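Local coordinates for protein transcriptional regulator, MarR family (Neisseria meningitidis serogroup B, PDB 3G3Z) that probably binds DNA as a dimeric winged helix-turn-helix transcription factor of the MarR family and so regulates gene expression, at residues Asp21-Gln26 with Ala100-Ser105; Phe34-Thr39 with Ser63-Thr68. All blocks are in the same frame, centred on the assembly; numbering follows the deposited sequence.

Contact 1 of 2, residues Asp21-Gln26 with Ala100-Ser105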
ATOM      1  N   ASP A  21       1.672   7.273   2.542  1.00 18.75           N
ATOM      2  CA  ASP A  21       0.586   8.123   2.077  1.00 19.68           C
ATOM      3  C   ASP A  21       0.239   9.227   3.069  1.00 19.40           C
ATOM      4  O   ASP A  21      -0.115  10.331   2.672  1.00 21.43           O
ATOM      5  CB  ASP A  21      -0.666   7.297   1.782  1.00 23.22           C
ATOM      6  CG  ASP A  21      -0.667   6.723   0.384  1.00 29.93           C
ATOM      7  OD1 ASP A  21      -1.585   5.938   0.065  1.00 36.68           O
ATOM      8  OD2 ASP A  21       0.248   7.054  -0.401  1.00 34.71           O
ATOM      9  N   LYS A  22       0.342   8.922   4.358  1.00 18.35           N
ATOM     10  CA  LYS A  22       0.085   9.900   5.411  1.00 18.64           C
ATOM     11  C   LYS A  22       1.135  11.012   5.369  1.00 18.44           C
ATOM     12  O   LYS A  22       0.792  12.196   5.439  1.00 17.48           O
ATOM     13  CB  LYS A  22       0.079   9.213   6.771  1.00 20.74           C
ATOM     14  CG  LYS A  22      -0.266  10.111   7.941  1.00 25.30           C
ATOM     15  CD  LYS A  22      -0.114   9.345   9.251  1.00 29.55           C
ATOM     16  CE  LYS A  22      -1.335   8.492   9.536  1.00 32.17           C
ATOM     17  NZ  LYS A  22      -1.093   7.574  10.679  1.00 35.47           N
ATOM     18  N   TRP A  23       2.406  10.633   5.231  1.00 16.92           N
ATOM     19  CA  TRP A  23       3.469  11.622   5.084  1.00 18.41           C
ATOM     20  C   TRP A  23       3.215  12.532   3.874  1.00 16.61           C
ATOM     21  O   TRP A  23       3.309  13.751   3.985  1.00 18.82           O
ATOM     22  CB  TRP A  23       4.852  10.969   4.973  1.00 16.88           C
ATOM     23  CG  TRP A  23       5.891  11.990   4.767  1.00 15.17           C
ATOM     24  CD1 TRP A  23       6.500  12.747   5.728  1.00 15.52           C
ATOM     25  CD2 TRP A  23       6.415  12.440   3.511  1.00 15.07           C
ATOM     26  NE1 TRP A  23       7.391  13.616   5.150  1.00 14.28           N
ATOM     27  CE2 TRP A  23       7.352  13.455   3.790  1.00 14.75           C
ATOM     28  CE3 TRP A  23       6.184  12.082   2.178  1.00 12.95           C
ATOM     29  CZ2 TRP A  23       8.061  14.112   2.783  1.00 15.35           C
ATOM     30  CZ3 TRP A  23       6.888  12.732   1.184  1.00 11.25           C
ATOM     31  CH2 TRP A  23       7.812  13.731   1.488  1.00 11.28           C
ATOM     32  N   ILE A  24       2.895  11.933   2.728  1.00 15.98           N
ATOM     33  CA  ILE A  24       2.572  12.687   1.519  1.00 14.41           C
ATOM     34  C   ILE A  24       1.450  13.687   1.807  1.00 16.02           C
ATOM     35  O   ILE A  24       1.513  14.843   1.369  1.00 12.67           O
ATOM     36  CB  ILE A  24       2.162  11.762   0.332  1.00 13.67           C
ATOM     37  CG1 ILE A  24       3.366  10.943  -0.161  1.00 12.82           C
ATOM     38  CG2 ILE A  24       1.581  12.583  -0.807  1.00 11.65           C
ATOM     39  CD1 ILE A  24       3.071   9.943  -1.315  1.00  6.76           C
ATOM     40  N   GLY A  25       0.441  13.239   2.558  1.00 15.86           N
ATOM     41  CA  GLY A  25      -0.718  14.073   2.882  1.00 17.94           C
ATOM     42  C   GLY A  25      -0.346  15.263   3.748  1.00 18.21           C
ATOM     43  O   GLY A  25      -0.990  16.307   3.677  1.00 18.11           O
ATOM     44  N   GLN A  26       0.699  15.095   4.564  1.00 19.84           N
ATOM     45  CA  GLN A  26       1.223  16.164   5.423  1.00 18.97           C
ATOM     46  C   GLN A  26       1.980  17.235   4.646  1.00 18.32           C
ATOM     47  O   GLN A  26       2.339  18.278   5.217  1.00 19.72           O
ATOM     48  CB  GLN A  26       2.102  15.603   6.557  1.00 17.83           C
ATOM     49  CG  GLN A  26       1.352  14.720   7.567  1.00 16.82           C
ATOM     50  CD  GLN A  26       0.143  15.412   8.185  1.00 21.12           C
ATOM     51  OE1 GLN A  26       0.277  16.312   9.018  1.00 22.37           O
ATOM     52  NE2 GLN A  26      -1.043  15.002   7.767  1.00 17.55           N
ATOM     53  N   ALA A 100      10.352  22.484  -5.131  1.00 24.55           N
ATOM     54  CA  ALA A 100      11.529  22.602  -4.265  1.00 23.77           C
ATOM     55  C   ALA A 100      11.289  22.210  -2.800  1.00 23.22           C
ATOM     56  O   ALA A 100      11.999  21.343  -2.291  1.00 22.21           O
ATOM     57  CB  ALA A 100      12.155  23.995  -4.371  1.00 22.91           C
ATOM     58  N   PRO A 101      10.275  22.812  -2.130  1.00 23.08           N
ATOM     59  CA  PRO A 101       9.990  22.470  -0.717  1.00 21.54           C
ATOM     60  C   PRO A 101       9.600  21.015  -0.522  1.00 21.09           C
ATOM     61  O   PRO A 101       9.852  20.449   0.541  1.00 21.09           O
ATOM     62  CB  PRO A 101       8.787  23.357  -0.356  1.00 22.88           C
ATOM     63  CG  PRO A 101       8.669  24.365  -1.447  1.00 23.21           C
ATOM     64  CD  PRO A 101       9.298  23.782  -2.666  1.00 23.30           C
ATOM     65  N   LEU A 102       8.982  20.417  -1.543  1.00 21.79           N
ATOM     66  CA  LEU A 102       8.590  19.015  -1.485  1.00 20.61           C
ATOM     67  C   LEU A 102       9.799  18.095  -1.516  1.00 20.93           C
ATOM     68  O   LEU A 102       9.884  17.166  -0.723  1.00 21.95           O
ATOM     69  CB  LEU A 102       7.610  18.649  -2.608  1.00 19.18           C
ATOM     70  CG  LEU A 102       7.184  17.181  -2.634  1.00 18.42           C
ATOM     71  CD1 LEU A 102       6.362  16.858  -1.356  1.00 14.50           C
ATOM     72  CD2 LEU A 102       6.392  16.858  -3.897  1.00 13.83           C
ATOM     73  N   THR A 103      10.736  18.349  -2.428  1.00 20.87           N
ATOM     74  CA  THR A 103      11.955  17.538  -2.472  1.00 22.51           C
ATOM     75  C   THR A 103      12.745  17.695  -1.181  1.00 21.52           C
ATOM     76  O   THR A 103      13.328  16.731  -0.677  1.00 23.46           O
ATOM     77  CB  THR A 103      12.850  17.890  -3.661  1.00 23.47           C
ATOM     78  OG1 THR A 103      13.196  19.280  -3.601  1.00 25.47           O
ATOM     79  CG2 THR A 103      12.119  17.599  -4.958  1.00 22.25           C
ATOM     80  N   GLU A 104      12.741  18.902  -0.631  1.00 20.66           N
ATOM     81  CA  GLU A 104      13.481  19.151   0.601  1.00 25.19           C
ATOM     82  C   GLU A 104      12.905  18.394   1.794  1.00 22.33           C
ATOM     83  O   GLU A 104      13.647  17.757   2.537  1.00 21.84           O
ATOM     84  CB  GLU A 104      13.585  20.647   0.887  1.00 25.02           C
ATOM     85  CG  GLU A 104      14.619  21.331   0.033  1.00 33.12           C
ATOM     86  CD  GLU A 104      14.518  22.841   0.102  1.00 40.83           C
ATOM     87  OE1 GLU A 104      14.662  23.396   1.216  1.00 44.02           O
ATOM     88  OE2 GLU A 104      14.298  23.472  -0.956  1.00 39.45           O
ATOM     89  N   SER A 105      11.586  18.458   1.972  1.00 23.31           N
ATOM     90  CA  SER A 105      10.934  17.721   3.056  1.00 25.68           C
ATOM     91  C   SER A 105      11.056  16.214   2.871  1.00 23.07           C
ATOM     92  O   SER A 105      11.195  15.485   3.854  1.00 23.63           O
ATOM     93  CB  SER A 105       9.467  18.124   3.225  1.00 25.40           C
ATOM     94  OG  SER A 105       8.800  18.124   1.989  1.00 34.28           O
TER
HETATM   95  O   HOH W   1       9.370  15.525   6.200  1.00 14.25           O
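Where the dimerisation region of the MarR fold joins its winged-helix lobe, the C-terminal end of helix 5-25 meets the long helix 93-117 through Trp23, whose indole spans the gap to Leu102 and Ser105. The two backbones stay well apart, Trp23 CA and Ser105 CA being 9.9 Å from each other, and the large side chain fills the distance. With CG anti to the backbone N (chi1 178°), the indole extends away from its own helix and carries its six-membered ring to the other. There the ring edge does the touching: CZ2 of Trp23 lies 3.6 Å from the carbonyl O of Ser105, which sits near the ring plane. CD1 of Leu102 approaches CH2 of Trp23 obliquely to the ring, a looser apolar contact at 4.5 Å.

The indole N-H is met by a water that lies in the ring plane, accepts from NE1 of Trp23 at 2.9 Å and donates to O of Ser105 at 3.0 Å. The same carbonyl thus meets both a ring CH edge and the water, and this bridge, together with a stack on Phe109, should restrict rotation of the indole. Gln27, next in the chain after Gln26, ties the two sides together: its amide is hydrogen-bonded to O of Trp23 and to OG of Ser105. On the dimer side, Trp23 packs on Ile140 of the second subunit, and Lys22 forms a salt bridge with Glu137 of that subunit. The side chain of Ser105 adds a further touch at the indole, its OG lying 4.2 Å from CZ2 of Trp23.

Contact 2 of 2, residues Phe34-Thr39 with Ser63-Thr68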
ATOM      1  N   PHE A  34       2.010  13.529  -6.005  1.00 14.76           N
ATOM      2  CA  PHE A  34       3.382  13.254  -5.592  1.00 16.34           C
ATOM      3  C   PHE A  34       4.131  12.464  -6.647  1.00 16.20           C
ATOM      4  O   PHE A  34       5.268  12.800  -7.008  1.00 15.53           O
ATOM      5  CB  PHE A  34       3.388  12.494  -4.261  1.00 17.43           C
ATOM      6  CG  PHE A  34       4.756  12.169  -3.771  1.00 23.55           C
ATOM      7  CD1 PHE A  34       5.539  13.146  -3.154  1.00 25.80           C
ATOM      8  CD2 PHE A  34       5.283  10.895  -3.943  1.00 23.85           C
ATOM      9  CE1 PHE A  34       6.825  12.855  -2.707  1.00 22.35           C
ATOM     10  CE2 PHE A  34       6.573  10.597  -3.492  1.00 26.01           C
ATOM     11  CZ  PHE A  34       7.336  11.578  -2.877  1.00 23.13           C
ATOM     12  N   ALA A  35       3.475  11.422  -7.158  1.00 11.92           N
ATOM     13  CA  ALA A  35       4.058  10.567  -8.177  1.00 14.04           C
ATOM     14  C   ALA A  35       4.591  11.394  -9.360  1.00 15.00           C
ATOM     15  O   ALA A  35       5.734  11.208  -9.767  1.00 18.38           O
ATOM     16  CB  ALA A  35       3.027   9.523  -8.650  1.00 13.36           C
ATOM     17  N   VAL A  36       3.782  12.318  -9.883  1.00 15.95           N
ATOM     18  CA  VAL A  36       4.195  13.200 -10.996  1.00 16.08           C
ATOM     19  C   VAL A  36       5.248  14.209 -10.543  1.00 19.10           C
ATOM     20  O   VAL A  36       6.359  14.234 -11.065  1.00 23.82           O
ATOM     21  CB  VAL A  36       2.972  13.940 -11.644  1.00 16.63           C
ATOM     22  CG1 VAL A  36       3.416  14.905 -12.777  1.00 19.34           C
ATOM     23  CG2 VAL A  36       2.001  12.941 -12.196  1.00 12.70           C
ATOM     24  N   LEU A  37       4.896  15.027  -9.557  1.00 20.80           N
ATOM     25  CA  LEU A  37       5.744  16.134  -9.104  1.00 21.29           C
ATOM     26  C   LEU A  37       7.126  15.690  -8.602  1.00 21.23           C
ATOM     27  O   LEU A  37       8.155  16.269  -8.973  1.00 16.99           O
ATOM     28  CB  LEU A  37       5.016  16.939  -8.013  1.00 21.50           C
ATOM     29  CG  LEU A  37       3.694  17.618  -8.421  1.00 22.37           C
ATOM     30  CD1 LEU A  37       2.915  18.059  -7.189  1.00 17.03           C
ATOM     31  CD2 LEU A  37       3.944  18.788  -9.363  1.00 19.78           C
ATOM     32  N   TYR A  38       7.142  14.660  -7.764  1.00 17.67           N
ATOM     33  CA  TYR A  38       8.396  14.188  -7.200  1.00 20.16           C
ATOM     34  C   TYR A  38       9.291  13.470  -8.212  1.00 22.37           C
ATOM     35  O   TYR A  38      10.512  13.662  -8.190  1.00 21.09           O
ATOM     36  CB  TYR A  38       8.154  13.328  -5.972  1.00 18.42           C
ATOM     37  CG  TYR A  38       9.409  13.018  -5.205  1.00 19.54           C
ATOM     38  CD1 TYR A  38      10.003  13.977  -4.375  1.00 18.77           C
ATOM     39  CD2 TYR A  38      10.017  11.764  -5.309  1.00 19.24           C
ATOM     40  CE1 TYR A  38      11.171  13.688  -3.668  1.00 20.32           C
ATOM     41  CE2 TYR A  38      11.182  11.466  -4.605  1.00 22.33           C
ATOM     42  CZ  TYR A  38      11.749  12.426  -3.785  1.00 23.24           C
ATOM     43  OH  TYR A  38      12.902  12.125  -3.097  1.00 24.82           O
ATOM     44  N   THR A  39       8.695  12.667  -9.100  1.00 21.67           N
ATOM     45  CA  THR A  39       9.462  12.034 -10.189  1.00 23.18           C
ATOM     46  C   THR A  39      10.121  13.099 -11.072  1.00 21.97           C
ATOM     47  O   THR A  39      11.309  13.010 -11.398  1.00 25.54           O
ATOM     48  CB  THR A  39       8.593  11.073 -11.064  1.00 22.72           C
ATOM     49  OG1 THR A  39       7.906  10.138 -10.224  1.00 28.14           O
ATOM     50  CG2 THR A  39       9.450  10.294 -12.036  1.00 22.83           C
ATOM     51  N   SER A  63      -2.696  10.619 -16.423  1.00 18.29           N
ATOM     52  CA  SER A  63      -3.120  11.651 -17.374  1.00 19.57           C
ATOM     53  C   SER A  63      -3.968  12.715 -16.709  1.00 17.58           C
ATOM     54  O   SER A  63      -3.813  13.905 -16.997  1.00 18.27           O
ATOM     55  CB  SER A  63      -3.900  11.043 -18.540  1.00 19.17           C
ATOM     56  OG  SER A  63      -3.085  10.133 -19.250  1.00 23.70           O
ATOM     57  N   GLY A  64      -4.857  12.283 -15.822  1.00 16.92           N
ATOM     58  CA  GLY A  64      -5.760  13.199 -15.119  1.00 18.06           C
ATOM     59  C   GLY A  64      -4.978  14.206 -14.294  1.00 17.64           C
ATOM     60  O   GLY A  64      -5.193  15.414 -14.387  1.00 19.69           O
ATOM     61  N   VAL A  65      -4.048  13.701 -13.504  1.00 16.35           N
ATOM     62  CA  VAL A  65      -3.227  14.544 -12.660  1.00 18.12           C
ATOM     63  C   VAL A  65      -2.378  15.489 -13.517  1.00 19.24           C
ATOM     64  O   VAL A  65      -2.259  16.681 -13.214  1.00 19.00           O
ATOM     65  CB  VAL A  65      -2.376  13.684 -11.703  1.00 18.90           C
ATOM     66  CG1 VAL A  65      -1.359  14.530 -10.964  1.00 20.27           C
ATOM     67  CG2 VAL A  65      -3.296  12.975 -10.718  1.00 18.82           C
ATOM     68  N   CYS A  66      -1.825  14.969 -14.608  1.00 16.89           N
ATOM     69  CA  CYS A  66      -1.040  15.807 -15.515  1.00 19.41           C
ATOM     70  C   CYS A  66      -1.844  16.953 -16.123  1.00 20.22           C
ATOM     71  O   CYS A  66      -1.337  18.077 -16.227  1.00 19.24           O
ATOM     72  CB  CYS A  66      -0.377  14.962 -16.597  1.00 16.38           C
ATOM     73  SG  CYS A  66       0.911  13.930 -15.863  1.00 23.29           S
ATOM     74  N   LYS A  67      -3.096  16.679 -16.496  1.00 19.61           N
ATOM     75  CA  LYS A  67      -3.983  17.723 -17.022  1.00 21.13           C
ATOM     76  C   LYS A  67      -4.147  18.859 -16.008  1.00 21.87           C
ATOM     77  O   LYS A  67      -4.059  20.033 -16.376  1.00 23.77           O
ATOM     78  CB  LYS A  67      -5.346  17.136 -17.426  1.00 21.74           C
ATOM     79  CG  LYS A  67      -6.283  18.114 -18.140  1.00 25.67           C
ATOM     80  CD  LYS A  67      -7.444  17.383 -18.840  1.00 26.16           C
ATOM     81  CE  LYS A  67      -8.410  18.369 -19.492  1.00 26.66           C
ATOM     82  NZ  LYS A  67      -9.471  17.713 -20.326  1.00 28.24           N
ATOM     83  N   THR A  68      -4.364  18.512 -14.738  1.00 21.89           N
ATOM     84  CA  THR A  68      -4.539  19.517 -13.676  1.00 21.53           C
ATOM     85  C   THR A  68      -3.282  20.353 -13.465  1.00 22.49           C
ATOM     86  O   THR A  68      -3.357  21.587 -13.386  1.00 25.40           O
ATOM     87  CB  THR A  68      -4.995  18.901 -12.322  1.00 22.05           C
ATOM     88  OG1 THR A  68      -6.166  18.112 -12.526  1.00 17.66           O
ATOM     89  CG2 THR A  68      -5.336  20.001 -11.311  1.00 21.13           C
TER
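A chi1 of 178° turns CG1 of Val36 to the side opposite the backbone N and leaves CG2 opposite the carbonyl carbon, an arrangement that brings both methyls to helix 59-71 across the core of the winged helix-turn-helix lobe. Helix 59-71 follows helix 48-55 and is the probable recognition helix, as in other MarR proteins; helix 31-43 packs behind it. Of the two branches, CG2 of Val36 makes the closer contacts, lying 3.9 Å from CG1 of Val65 and 4.0 Å from SG of Cys66. The side chains of Val36 and Val65 run antiparallel and lie alongside one another rather than end to end, and the contact between the segments is wholly apolar.

Neighbouring elements frame this small patch: Val65 also reaches Asn32 and Leu33, at the start of helix 31-43, while Cys66 touches Gln48 of helix 48-55. Thr39 links helix 31-43 to that same helix, its OG1 being hydrogen-bonded to NE1 of Trp55. At the centre of the patch the two methyls of Val36 straddle the sulfur, with CG1 of Val36 4.1 Å from SG of Cys66.

Overall arrangement
Helix 31-43 connects the two contacts, whose centres lie 14 Å apart. Phe34, two residues before Val36, turns the opposite way from contact 2 and inserts its ring among the side chains of contact 1: CD2 of Phe34 is 3.6 Å from CD1 of Ile24, CD1 of Phe34 is 3.9 Å from CD2 of Leu102, and CE1 of Phe34 is 3.9 Å from CZ3 of Trp23. Tyr38 continues the packing one turn later, with its CE1 4.1 Å from CA of Thr103. A continuous layer of packing thus runs from the probable recognition helix, through helix 31-43, to helices 5-25 and 93-117. It joins the presumed DNA-binding lobe to the part of the subunit that meets its dimer partner.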